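Local coordinates for transcriptional regulator, TetR family (Agrobacterium tumefaciens, PDB 2G7S), which probably binds DNA as a dimer and regulates, most likely represses, transcription, as most TetR-family proteins do, at residues F103-C106 with A107-S111; P114-E118 with T119-E123. One frame throughout, in Å; residues are numbered along the deposited sequence. Where two conformers were deposited one is given.

Contacts 1 and 2 follow each other along the chain, both within the C-terminal, tetracycline-repressor-like region. Contact 1 is the start and body of the short helix 105-110. Contact 2 is the loop after it and the first turn of the long helix 118-144. Their centres lie about 12 Å apart. They meet directly where CD1 of Leu116 packs on O of Leu109 at 3.4 Å. Contact 1 is buried, with its centre about 7 Å from the centre of the chain, whereas contact 2 is partly exposed, with its centre about 16 Å from the same point. Both touch the second subunit. In TetR relatives this C-terminal region binds the ligand and forms the dimer.

Contact 1 (F103-C106 with A107-S111); sequences FCVC and ALLAS
Phe103 and Leu108 cross at about a right angle. The ring comes in obliquely, with its CD2 3.9 Å from CB of Leu108. CB of Ala107 lies obliquely to the same ring, on CE2. Val105 and Leu109 behave differently: they lie side by side and point the same way. The branch of Val105 that is anti to its backbone N (chi1 166°) is CG1, and it meets CD1 of Leu109 at 3.8 Å. Cys104 is the N-cap residue of the helix. Its chi1 of 170° swings SG beside its own carbonyl carbon. There SG probably accepts a capping bond from N of Ala107, but a doubtful one, since the sulfur sits too close to another atom of the model. Backbone bonds from Leu108 N to Cys104 O and from Leu109 N to Val105 O close the first turns. Farther along the chain, O of Leu108 accepts from N of Ser111. O of Ser111 forms a hydrogen bond with Arg173 of the second subunit. The short helix is packed among helices 6-24, 52-77, 118-144 and 154-173, through residues such as Ile22, Tyr63, His127 and Met169.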
ATOM      1  N   PHE A 103      10.663   1.635   2.180  1.00  9.49           N
ATOM      2  CA  PHE A 103       9.452   1.197   1.474  1.00  8.58           C
ATOM      3  C   PHE A 103       9.930   0.576   0.161  1.00  8.37           C
ATOM      4  O   PHE A 103      10.917   1.066  -0.428  1.00 11.34           O
ATOM      5  CB  PHE A 103       8.509   2.374   1.201  1.00  8.77           C
ATOM      6  CG  PHE A 103       7.014   2.022   1.288  1.00  6.87           C
ATOM      7  CD1 PHE A 103       6.275   2.313   2.406  1.00  8.13           C
ATOM      8  CD2 PHE A 103       6.373   1.441   0.219  1.00  9.15           C
ATOM      9  CE1 PHE A 103       4.923   2.036   2.495  1.00  7.97           C
ATOM     10  CE2 PHE A 103       5.010   1.188   0.281  1.00  8.98           C
ATOM     11  CZ  PHE A 103       4.301   1.449   1.408  1.00  8.02           C
ATOM     12  N   CYS A 104       9.235  -0.431  -0.319  1.00  8.35           N
ATOM     13  CA  CYS A 104       9.541  -1.036  -1.610  1.00  7.53           C
ATOM     14  C   CYS A 104       9.091  -0.064  -2.742  1.00  7.19           C
ATOM     15  O   CYS A 104       7.954   0.397  -2.756  1.00  7.54           O
ATOM     16  CB  CYS A 104       8.774  -2.349  -1.674  1.00 10.10           C
ATOM     17  SG  CYS A 104       8.835  -3.071  -3.380  1.00  8.57           S
ATOM     18  N   VAL A 105       9.997   0.238  -3.681  1.00  7.42           N
ATOM     19  CA  VAL A 105       9.670   1.096  -4.820  1.00  7.59           C
ATOM     20  C   VAL A 105       8.463   0.571  -5.556  1.00  5.90           C
ATOM     21  O   VAL A 105       7.604   1.352  -5.996  1.00  7.67           O
ATOM     22  CB  VAL A 105      10.921   1.035  -5.780  1.00 10.41           C
ATOM     23  CG1 VAL A 105      10.572   1.619  -7.163  1.00 12.97           C
ATOM     24  CG2 VAL A 105      12.144   1.732  -5.171  1.00 14.34           C
ATOM     25  N   CYS A 106       8.417  -0.764  -5.745  1.00  7.29           N
ATOM     26  CA  CYS A 106       7.346  -1.318  -6.587  1.00  6.50           C
ATOM     27  C   CYS A 106       6.031  -1.333  -5.807  1.00  6.37           C
ATOM     28  O   CYS A 106       4.971  -1.072  -6.381  1.00  7.33           O
ATOM     29  CB  CYS A 106       7.671  -2.702  -7.072  1.00  7.64           C
ATOM     30  SG  CYS A 106       8.986  -2.602  -8.337  1.00 10.48           S
ATOM     31  N   ALA A 107       6.066  -1.619  -4.495  1.00  6.98           N
ATOM     32  CA  ALA A 107       4.827  -1.588  -3.758  1.00  7.33           C
ATOM     33  C   ALA A 107       4.240  -0.159  -3.776  1.00  6.85           C
ATOM     34  O   ALA A 107       3.012   0.041  -3.816  1.00  7.85           O
ATOM     35  CB  ALA A 107       5.069  -2.087  -2.303  1.00  7.71           C
ATOM     36  N   LEU A 108       5.112   0.848  -3.646  1.00  6.53           N
ATOM     37  CA  LEU A 108       4.635   2.213  -3.626  1.00  6.91           C
ATOM     38  C   LEU A 108       4.028   2.554  -4.989  1.00  6.88           C
ATOM     39  O   LEU A 108       2.939   3.131  -5.084  1.00  8.26           O
ATOM     40  CB  LEU A 108       5.796   3.212  -3.195  1.00  8.69           C
ATOM     41  CG  LEU A 108       5.307   4.521  -2.466  1.00  9.98           C
ATOM     42  CD1 LEU A 108       6.487   5.241  -1.824  1.00 12.81           C
ATOM     43  CD2 LEU A 108       4.458   5.475  -3.238  1.00 17.99           C
ATOM     44  N   LEU A 109       4.788   2.281  -6.058  1.00  6.47           N
ATOM     45  CA  LEU A 109       4.268   2.620  -7.386  1.00  5.95           C
ATOM     46  C   LEU A 109       2.960   1.859  -7.660  1.00  6.44           C
ATOM     47  O   LEU A 109       2.138   2.376  -8.400  1.00  7.71           O
ATOM     48  CB  LEU A 109       5.294   2.279  -8.455  1.00  7.13           C
ATOM     49  CG  LEU A 109       6.496   3.240  -8.505  1.00  8.72           C
ATOM     50  CD1 LEU A 109       7.612   2.670  -9.389  1.00 10.02           C
ATOM     51  CD2 LEU A 109       6.118   4.655  -9.039  1.00 11.99           C
ATOM     52  N   ALA A 110       2.827   0.631  -7.136  1.00  6.94           N
ATOM     53  CA  ALA A 110       1.594  -0.093  -7.441  1.00  7.07           C
ATOM     54  C   ALA A 110       0.363   0.664  -6.992  1.00  6.68           C
ATOM     55  O   ALA A 110      -0.691   0.520  -7.603  1.00  8.31           O
ATOM     56  CB  ALA A 110       1.642  -1.478  -6.761  1.00  7.78           C
ATOM     57  N   SER A 111       0.460   1.472  -5.929  0.50  6.44           N
ATOM     58  CA  SER A 111      -0.733   2.165  -5.463  0.50  6.98           C
ATOM     59  C   SER A 111      -1.145   3.261  -6.412  0.50  6.91           C
ATOM     60  O   SER A 111      -2.224   3.835  -6.242  0.50  7.45           O
ATOM     61  CB  SER A 111      -0.479   2.815  -4.118  0.50  5.37           C
ATOM     62  OG  SER A 111       0.460   3.886  -4.249  0.50  5.60           O
TER

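Contact 2 (P114-E118 with T119-E123); sequences PVLPE and TVVLE
Leu116 and Pro117 meet Val120 and Val121 across the start of helix 118-144, and most of the side-chain contact is apolar. Leu116 divides its contacts. Its CB touches CG2 of Val121 at 3.7 Å, and its CD1 reaches CG1 of Val120 at 4.1 Å, the side chains of Leu116 and Val120 crossing at about a right angle. Pro117 instead lies alongside Val120, both pointing the same way, with CG of the ring 4.0 Å from CG2 of Val120. The chi1 of Val120 is 178°. This sets CG1 anti to the backbone N, facing Leu116, and leaves CG2 beside that N, facing the proline. The hydrogen bonds are all backbone. Pro117 is the N-cap residue, and its O accepts from N of Val121 at 3.0 Å, nearly along the C=O axis. O of Glu118 accepts from N of Leu122, also at 3.0 Å, with the donor tilted 24° from the carbonyl plane. Further out, Tyr26 packs on Leu116 and Pro117, and Cys57 of helix 52-77 packs on Thr119 and Val120. A proline cap has no side-chain acceptor to offer the first amides of the helix. Pro117 contributes its main-chain carbonyl to the first helical bond and its ring to the apolar contact with Val120. Leu116, Val120 and Val121 are buried, while Glu118 and Thr119 are exposed residues.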
ATOM      1  N   PRO A 114      -3.028   3.457 -11.868  1.00  7.12           N
ATOM      2  CA  PRO A 114      -3.936   4.076 -12.888  1.00  8.42           C
ATOM      3  C   PRO A 114      -3.362   5.351 -13.538  1.00  9.00           C
ATOM      4  O   PRO A 114      -3.811   5.707 -14.632  1.00 11.05           O
ATOM      5  CB  PRO A 114      -5.184   4.471 -12.058  1.00  8.95           C
ATOM      6  CG  PRO A 114      -5.256   3.335 -10.999  1.00  8.74           C
ATOM      7  CD  PRO A 114      -3.743   3.185 -10.578  1.00  8.32           C
ATOM      8  N   VAL A 115      -2.406   6.023 -12.897  1.00  7.46           N
ATOM      9  CA  VAL A 115      -1.847   7.260 -13.483  1.00  8.38           C
ATOM     10  C   VAL A 115      -0.444   7.044 -14.002  1.00  8.25           C
ATOM     11  O   VAL A 115       0.167   8.003 -14.511  1.00 11.30           O
ATOM     12  CB  VAL A 115      -1.871   8.446 -12.512  1.00  8.51           C
ATOM     13  CG1 VAL A 115      -3.345   8.677 -11.997  1.00 10.35           C
ATOM     14  CG2 VAL A 115      -0.879   8.300 -11.338  1.00 10.41           C
ATOM     15  N   LEU A 116       0.103   5.838 -13.877  1.00  7.50           N
ATOM     16  CA  LEU A 116       1.500   5.672 -14.309  1.00  8.04           C
ATOM     17  C   LEU A 116       1.597   5.397 -15.824  1.00  8.42           C
ATOM     18  O   LEU A 116       0.687   4.809 -16.442  1.00 10.24           O
ATOM     19  CB  LEU A 116       2.136   4.445 -13.618  1.00  8.64           C
ATOM     20  CG  LEU A 116       2.302   4.589 -12.114  1.00  8.49           C
ATOM     21  CD1 LEU A 116       2.925   3.325 -11.528  1.00  9.70           C
ATOM     22  CD2 LEU A 116       3.160   5.806 -11.739  1.00 11.44           C
ATOM     23  N   PRO A 117       2.737   5.753 -16.413  1.00  8.62           N
ATOM     24  CA  PRO A 117       2.956   5.280 -17.764  1.00  8.99           C
ATOM     25  C   PRO A 117       2.830   3.764 -17.903  1.00  8.71           C
ATOM     26  O   PRO A 117       3.310   3.026 -17.012  1.00  9.53           O
ATOM     27  CB  PRO A 117       4.410   5.733 -18.071  1.00 10.68           C
ATOM     28  CG  PRO A 117       4.732   6.853 -17.064  1.00 12.13           C
ATOM     29  CD  PRO A 117       3.888   6.457 -15.802  1.00  9.95           C
ATOM     30  N   GLU A 118       2.262   3.302 -19.005  1.00  9.26           N
ATOM     31  CA  GLU A 118       2.091   1.860 -19.174  1.00 10.67           C
ATOM     32  C   GLU A 118       3.441   1.129 -19.080  1.00  8.79           C
ATOM     33  O   GLU A 118       3.491  -0.021 -18.577  1.00  9.53           O
ATOM     34  CB  GLU A 118       1.509   1.528 -20.518  1.00 12.65           C
ATOM     35  CG  GLU A 118       0.104   2.087 -20.687  1.00 15.59           C
ATOM     36  CD  GLU A 118      -0.504   1.784 -22.062  1.00 18.44           C
ATOM     37  OE1 GLU A 118       0.200   1.397 -23.018  1.00 18.81           O
ATOM     38  OE2 GLU A 118      -1.736   2.031 -22.174  1.00 21.15           O
ATOM     39  N   THR A 119       4.524   1.741 -19.585  1.00  8.93           N
ATOM     40  CA  THR A 119       5.807   1.022 -19.536  1.00  8.30           C
ATOM     41  C   THR A 119       6.289   0.820 -18.091  1.00  8.41           C
ATOM     42  O   THR A 119       6.886  -0.248 -17.756  1.00  8.85           O
ATOM     43  CB  THR A 119       6.892   1.749 -20.303  1.00  8.75           C
ATOM     44  OG1 THR A 119       6.912   3.103 -19.839  1.00  9.40           O
ATOM     45  CG2 THR A 119       6.550   1.735 -21.856  1.00 11.24           C
ATOM     46  N   VAL A 120       6.008   1.792 -17.223  1.00  7.54           N
ATOM     47  CA  VAL A 120       6.336   1.644 -15.798  1.00  7.75           C
ATOM     48  C   VAL A 120       5.468   0.584 -15.152  1.00  7.03           C
ATOM     49  O   VAL A 120       5.974  -0.221 -14.337  1.00  8.05           O
ATOM     50  CB  VAL A 120       6.202   3.025 -15.079  1.00  8.06           C
ATOM     51  CG1 VAL A 120       6.498   2.859 -13.569  1.00  8.74           C
ATOM     52  CG2 VAL A 120       7.176   4.015 -15.720  1.00  9.91           C
ATOM     53  N   VAL A 121       4.184   0.596 -15.512  1.00  8.38           N
ATOM     54  CA  VAL A 121       3.270  -0.418 -14.941  1.00  8.98           C
ATOM     55  C   VAL A 121       3.768  -1.838 -15.237  1.00  8.04           C
ATOM     56  O   VAL A 121       3.708  -2.723 -14.387  1.00  8.51           O
ATOM     57  CB  VAL A 121       1.840  -0.213 -15.476  1.00  9.53           C
ATOM     58  CG1 VAL A 121       0.878  -1.344 -15.000  1.00 11.24           C
ATOM     59  CG2 VAL A 121       1.352   1.166 -15.026  1.00 11.21           C
ATOM     60  N   LEU A 122       4.315  -2.046 -16.458  1.00  8.77           N
ATOM     61  CA  LEU A 122       4.814  -3.382 -16.803  1.00  9.69           C
ATOM     62  C   LEU A 122       5.908  -3.787 -15.801  1.00  8.62           C
ATOM     63  O   LEU A 122       5.936  -4.955 -15.354  1.00 11.18           O
ATOM     64  CB  LEU A 122       5.399  -3.385 -18.245  1.00 11.54           C
ATOM     65  CG  LEU A 122       4.411  -3.220 -19.352  1.00 16.34           C
ATOM     66  CD1 LEU A 122       5.257  -3.132 -20.705  1.00 19.81           C
ATOM     67  CD2 LEU A 122       3.463  -4.414 -19.401  1.00 20.40           C
ATOM     68  N   GLU A 123       6.842  -2.872 -15.515  1.00  9.58           N
ATOM     69  CA  GLU A 123       7.939  -3.207 -14.602  1.00  9.21           C
ATOM     70  C   GLU A 123       7.432  -3.484 -13.174  1.00  9.27           C
ATOM     71  O   GLU A 123       7.877  -4.441 -12.495  1.00 10.25           O
ATOM     72  CB  GLU A 123       8.950  -2.056 -14.555  1.00 11.67           C
ATOM     73  CG  GLU A 123       9.780  -1.900 -15.848  1.00 13.55           C
ATOM     74  CD  GLU A 123      10.875  -2.947 -16.005  1.00 17.06           C
ATOM     75  OE1 GLU A 123      11.281  -3.538 -14.994  1.00 21.51           O
ATOM     76  OE2 GLU A 123      11.336  -3.131 -17.163  1.00 23.80           O
TER